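Local structure of type IV pilus assembly protein PilF (Thermus thermophilus HB8, 5OIU) at residues C[130-133]-C[134-137]; C[355-358]-C[359-363]. The protein binds ATP as a hexameric type II/IV secretion family ATPase and probably powers assembly of the type IV pilus. One frame throughout, in Å; residues are numbered along the deposited sequence.

Contact 1 of 2, residues C[130-133]-C[134-137]; sequences VFER and FKEV
Four backbone hydrogen bonds tie Val-130, Phe-131, Glu-132 and Arg-133 to the residues one turn further along helix 128-138. The straightest runs from Lys-135 N to Phe-131 O, 3.0 Å long with an N-H...O angle of 174°; Phe-134 N to Val-130 O and Val-137 N to Arg-133 O are bent more. Glu-136 N to Glu-132 O is the longest, at 3.2 Å.

The charged ends come near each other without pairing. Glu-132 and Lys-135 run side by side in the same direction, yet Glu-132 OE1 stays 4.0 Å from Lys-135 NZ, beyond a salt bridge. The aliphatic part of the lysine does more: its chain slants past the Phe-131 ring, with Lys-135 CD 3.4 Å from Phe-131 CE2, while Lys-135 CG makes an off-centre CH-pi contact, 4.3 Å from the ring centroid. Phe-131 meets it because its CG stands anti to the backbone N (chi1 174°), which swings the ring forward along the helix.

Deeper in, Phe-131 CD1 approaches Phe-134 CD2 at 4.3 Å. Phe-134 is buried, stacked on Phe-126 and packed against Phe-145 and Leu-334, and Val-137 lies on Phe-145 and Val-336. This face thus seats the helix on strands 143-148 and 328-336 of the large mixed sheet, while Ile-121 and Phe-126 border the Phe-131 ring.

The chemistry is that of an amphipathic helix: Val-130, Phe-134 and Val-137 face the sheet, Phe-131 lies at the margin against loop residues, and Lys-135 bridges the two characters, its methylenes on an aromatic ring and its ammonium near a carboxylate that probably attracts it only modestly.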
loop_
_atom_site.group_PDB
_atom_site.type_symbol
_atom_site.label_atom_id
_atom_site.label_comp_id
_atom_site.label_asym_id
_atom_site.label_seq_id
_atom_site.Cartn_x
_atom_site.Cartn_y
_atom_site.Cartn_z
ATOM N N VAL C 130 34.168 -11.214 3.088
ATOM C CA VAL C 130 32.793 -11.697 3.064
ATOM C C VAL C 130 32.717 -13.122 3.584
ATOM O O VAL C 130 31.743 -13.501 4.243
ATOM C CB VAL C 130 32.244 -11.567 1.631
ATOM C CG1 VAL C 130 30.757 -11.923 1.575
ATOM C CG2 VAL C 130 32.506 -10.156 1.130
ATOM N N PHE C 131 33.756 -13.920 3.329
ATOM C CA PHE C 131 33.763 -15.311 3.774
ATOM C C PHE C 131 33.706 -15.439 5.288
ATOM O O PHE C 131 33.186 -16.432 5.795
ATOM C CB PHE C 131 35.004 -16.026 3.257
ATOM C CG PHE C 131 35.161 -17.418 3.791
ATOM C CD1 PHE C 131 34.392 -18.459 3.287
ATOM C CD2 PHE C 131 36.077 -17.691 4.801
ATOM C CE1 PHE C 131 34.543 -19.754 3.782
ATOM C CE2 PHE C 131 36.231 -18.985 5.297
ATOM C CZ PHE C 131 35.468 -20.010 4.788
ATOM N N GLU C 132 34.244 -14.466 6.022
ATOM C CA GLU C 132 34.220 -14.543 7.478
ATOM C C GLU C 132 32.841 -14.209 8.029
ATOM O O GLU C 132 32.400 -14.804 9.016
ATOM C CB GLU C 132 35.275 -13.611 8.075
ATOM C CG GLU C 132 36.690 -13.900 7.606
ATOM C CD GLU C 132 37.167 -15.308 7.959
ATOM O OE1 GLU C 132 36.621 -15.915 8.910
ATOM O OE2 GLU C 132 38.102 -15.807 7.286
ATOM N N ARG C 133 32.144 -13.259 7.414
ATOM C CA ARG C 133 30.780 -13.012 7.846
ATOM C C ARG C 133 29.867 -14.152 7.411
ATOM O O ARG C 133 28.884 -14.455 8.099
ATOM C CB ARG C 133 30.324 -11.637 7.335
ATOM C CG ARG C 133 31.372 -10.539 7.594
ATOM C CD ARG C 133 30.780 -9.160 7.932
ATOM N NE ARG C 133 29.484 -8.915 7.292
ATOM C CZ ARG C 133 29.038 -7.716 6.897
ATOM N NH1 ARG C 133 29.789 -6.631 7.081
ATOM N NH2 ARG C 133 27.843 -7.605 6.305
ATOM N N PHE C 134 30.232 -14.856 6.339
ATOM C CA PHE C 134 29.441 -15.989 5.857
ATOM C C PHE C 134 29.513 -17.166 6.819
ATOM O O PHE C 134 28.480 -17.759 7.168
ATOM C CB PHE C 134 29.935 -16.393 4.469
ATOM C CG PHE C 134 29.339 -17.675 3.948
ATOM C CD1 PHE C 134 28.006 -17.734 3.580
ATOM C CD2 PHE C 134 30.122 -18.810 3.787
ATOM C CE1 PHE C 134 27.465 -18.907 3.084
ATOM C CE2 PHE C 134 29.581 -19.989 3.284
ATOM C CZ PHE C 134 28.255 -20.038 2.934
ATOM N N LYS C 135 30.736 -17.546 7.218
ATOM C CA LYS C 135 30.942 -18.555 8.258
ATOM C C LYS C 135 30.161 -18.203 9.516
ATOM O O LYS C 135 29.565 -19.068 10.172
ATOM C CB LYS C 135 32.432 -18.656 8.604
ATOM C CG LYS C 135 33.229 -19.709 7.867
ATOM C CD LYS C 135 34.705 -19.670 8.310
ATOM C CE LYS C 135 34.862 -19.864 9.819
ATOM N NZ LYS C 135 36.270 -19.669 10.272
ATOM N N GLU C 136 30.170 -16.929 9.874
ATOM C CA GLU C 136 29.488 -16.506 11.077
ATOM C C GLU C 136 27.974 -16.640 10.937
ATOM O O GLU C 136 27.299 -16.993 11.906
ATOM C CB GLU C 136 29.928 -15.083 11.398
ATOM C CG GLU C 136 29.150 -14.391 12.468
ATOM C CD GLU C 136 29.714 -13.015 12.723
ATOM O OE1 GLU C 136 30.797 -12.723 12.147
ATOM O OE2 GLU C 136 29.087 -12.245 13.499
ATOM N N VAL C 137 27.419 -16.415 9.745
ATOM C CA VAL C 137 25.976 -16.592 9.575
ATOM C C VAL C 137 25.588 -18.057 9.748
ATOM O O VAL C 137 24.664 -18.383 10.505
ATOM C CB VAL C 137 25.513 -16.049 8.215
ATOM C CG1 VAL C 137 24.023 -16.329 8.017
ATOM C CG2 VAL C 137 25.778 -14.572 8.132
#

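Contact 2 of 2, residues C[355-358]-C[359-363]; sequences KEIA and RRKGM
Lys-355 accepts Arg-359 N on its carbonyl oxygen at 2.9 Å, an ordinary turn of helix 351-360, and its CG lies 4.3 Å from Met-363 CE. Its ammonium belongs to another partner, forming a salt bridge with Asp-247.

Glu-356 is tied to the next turn by backbone and side chain alike. Its carbonyl takes Arg-360 N, and its carboxylate forms a salt bridge with Arg-359, the two side chains lying alongside and pointing the same way. Arg-359 NH2 gives the shorter bond, 3.3 Å to Glu-356 OE1, received on the syn lone pair; the bond from Arg-359 NE to that same oxygen is weak. Carboxylate and guanidinium stand nearly perpendicular, 82° apart, instead of meeting as a flat two-pronged pair. Arg-359 NH1 is held separately by Glu-368.

Ile-357 receives Lys-361 N on its carbonyl at 3.1 Å. Its CG2 touches Arg-360 NH2 at 3.9 Å as the two side chains cross; that nitrogen also bridges to Glu-340, on the helix against which Ile-357 packs.

Ala-358 supplies the carbonyl for the Schellman motif that ends the helix after Arg-360, with Gly-362 as C-prime. Met-363 N bonds to Ala-358 O at 3.0 Å, Gly-362 N turns back to Arg-359 O, and Gly-362, with phi 106°, takes the positive-phi position, readily adopted by glycine. With its CG anti to the backbone N (chi1 170°), Met-363 folds back under the turn, setting SD 3.9 Å from Ala-358 CB, and both residues rest on Leu-335.

The reversing backbone thus satisfies Ala-358 O and Arg-359 O, while salt bridges join this helix end to Glu-340 on helix 339-347, through Arg-360, and to Glu-368 on helix 366-374, through an Arg-359 guanidinium shared with Glu-356.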
loop_
_atom_site.group_PDB
_atom_site.type_symbol
_atom_site.label_atom_id
_atom_site.label_comp_id
_atom_site.label_asym_id
_atom_site.label_seq_id
_atom_site.Cartn_x
_atom_site.Cartn_y
_atom_site.Cartn_z
ATOM N N LYS C 355 18.547 -2.323 1.079
ATOM C CA LYS C 355 19.791 -2.514 0.344
ATOM C C LYS C 355 20.789 -1.403 0.638
ATOM O O LYS C 355 21.982 -1.670 0.811
ATOM C CB LYS C 355 19.519 -2.598 -1.163
ATOM C CG LYS C 355 20.647 -3.309 -1.960
ATOM C CD LYS C 355 20.778 -2.777 -3.372
ATOM C CE LYS C 355 21.473 -3.770 -4.311
ATOM N NZ LYS C 355 20.529 -4.323 -5.347
ATOM N N GLU C 356 20.328 -0.150 0.697
ATOM C CA GLU C 356 21.262 0.927 1.002
ATOM C C GLU C 356 21.665 0.915 2.476
ATOM O O GLU C 356 22.822 1.224 2.798
ATOM C CB GLU C 356 20.668 2.270 0.586
ATOM C CG GLU C 356 20.700 2.506 -0.961
ATOM C CD GLU C 356 21.984 1.978 -1.659
ATOM O OE1 GLU C 356 23.093 2.484 -1.315
ATOM O OE2 GLU C 356 21.887 1.075 -2.550
ATOM N N ILE C 357 20.751 0.539 3.381
ATOM C CA ILE C 357 21.152 0.334 4.774
ATOM C C ILE C 357 22.211 -0.761 4.868
ATOM O O ILE C 357 23.259 -0.581 5.501
ATOM C CB ILE C 357 19.945 -0.008 5.665
ATOM C CG1 ILE C 357 19.019 1.193 5.854
ATOM C CG2 ILE C 357 20.450 -0.511 7.014
ATOM C CD1 ILE C 357 17.560 0.799 5.996
ATOM N N ALA C 358 21.949 -1.920 4.247
ATOM C CA ALA C 358 22.914 -3.018 4.330
ATOM C C ALA C 358 24.236 -2.642 3.690
ATOM O O ALA C 358 25.295 -3.097 4.134
ATOM C CB ALA C 358 22.358 -4.284 3.670
ATOM N N ARG C 359 24.197 -1.810 2.647
ATOM C CA ARG C 359 25.425 -1.395 1.989
ATOM C C ARG C 359 26.211 -0.437 2.866
ATOM O O ARG C 359 27.448 -0.478 2.890
ATOM C CB ARG C 359 25.099 -0.751 0.649
ATOM C CG ARG C 359 24.917 -1.735 -0.437
ATOM C CD ARG C 359 25.767 -1.323 -1.563
ATOM N NE ARG C 359 25.211 -0.145 -2.193
ATOM C CZ ARG C 359 25.856 0.575 -3.099
ATOM N NH1 ARG C 359 27.084 0.226 -3.476
ATOM N NH2 ARG C 359 25.266 1.637 -3.631
ATOM N N ARG C 360 25.504 0.440 3.585
ATOM C CA ARG C 360 26.172 1.398 4.459
ATOM C C ARG C 360 26.937 0.679 5.565
ATOM O O ARG C 360 28.133 0.923 5.766
ATOM C CB ARG C 360 25.144 2.373 5.039
ATOM C CG ARG C 360 25.749 3.669 5.559
ATOM C CD ARG C 360 24.680 4.679 5.968
ATOM N NE ARG C 360 23.452 4.068 6.487
ATOM C CZ ARG C 360 23.350 3.399 7.640
ATOM N NH1 ARG C 360 24.409 3.213 8.428
ATOM N NH2 ARG C 360 22.173 2.896 7.997
ATOM N N LYS C 361 26.267 -0.247 6.273
ATOM C CA LYS C 361 26.905 -1.107 7.286
ATOM C C LYS C 361 27.946 -2.062 6.692
ATOM O O LYS C 361 28.446 -2.932 7.418
ATOM C CB LYS C 361 25.841 -1.894 8.054
ATOM C CG LYS C 361 24.676 -1.022 8.498
ATOM C CD LYS C 361 23.873 -1.629 9.654
ATOM C CE LYS C 361 24.669 -1.716 10.973
ATOM N NZ LYS C 361 25.583 -0.570 11.235
ATOM N N GLY C 362 28.294 -1.973 5.416
ATOM C CA GLY C 362 29.432 -2.677 4.874
ATOM C C GLY C 362 29.186 -3.907 3.996
ATOM O O GLY C 362 30.117 -4.697 3.816
ATOM N N MET C 363 27.989 -4.083 3.443
ATOM C CA MET C 363 27.743 -5.184 2.520
ATOM C C MET C 363 28.230 -4.841 1.124
ATOM O O MET C 363 27.844 -3.800 0.573
ATOM C CB MET C 363 26.261 -5.513 2.450
ATOM C CG MET C 363 25.933 -6.478 1.345
ATOM S SD MET C 363 24.165 -6.725 1.256
ATOM C CE MET C 363 23.771 -5.749 -0.191
#

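In the fold
Contact 1 and contact 2 lie on the same side of the chain's centre, their own centres about 16 Å apart, and meet lightly where Arg-133 NH1 comes 3.8 Å from Gly-362 O and 4.0 Å from Lys-361 O; this is packing just beyond the end of helix 351-360. Strand 328-336 joins them more firmly: helix 128-138 lays Val-130 and Phe-134 on Leu-334, while Ala-358 and Met-363 rest on Leu-335 of the same strand. Residues Arg-328 and Ala-330 of that strand line the ATP pocket. The side chain of Phe-134 is about 11 Å from the bound nucleotide, so contact 1 sits near the pocket without forming its wall.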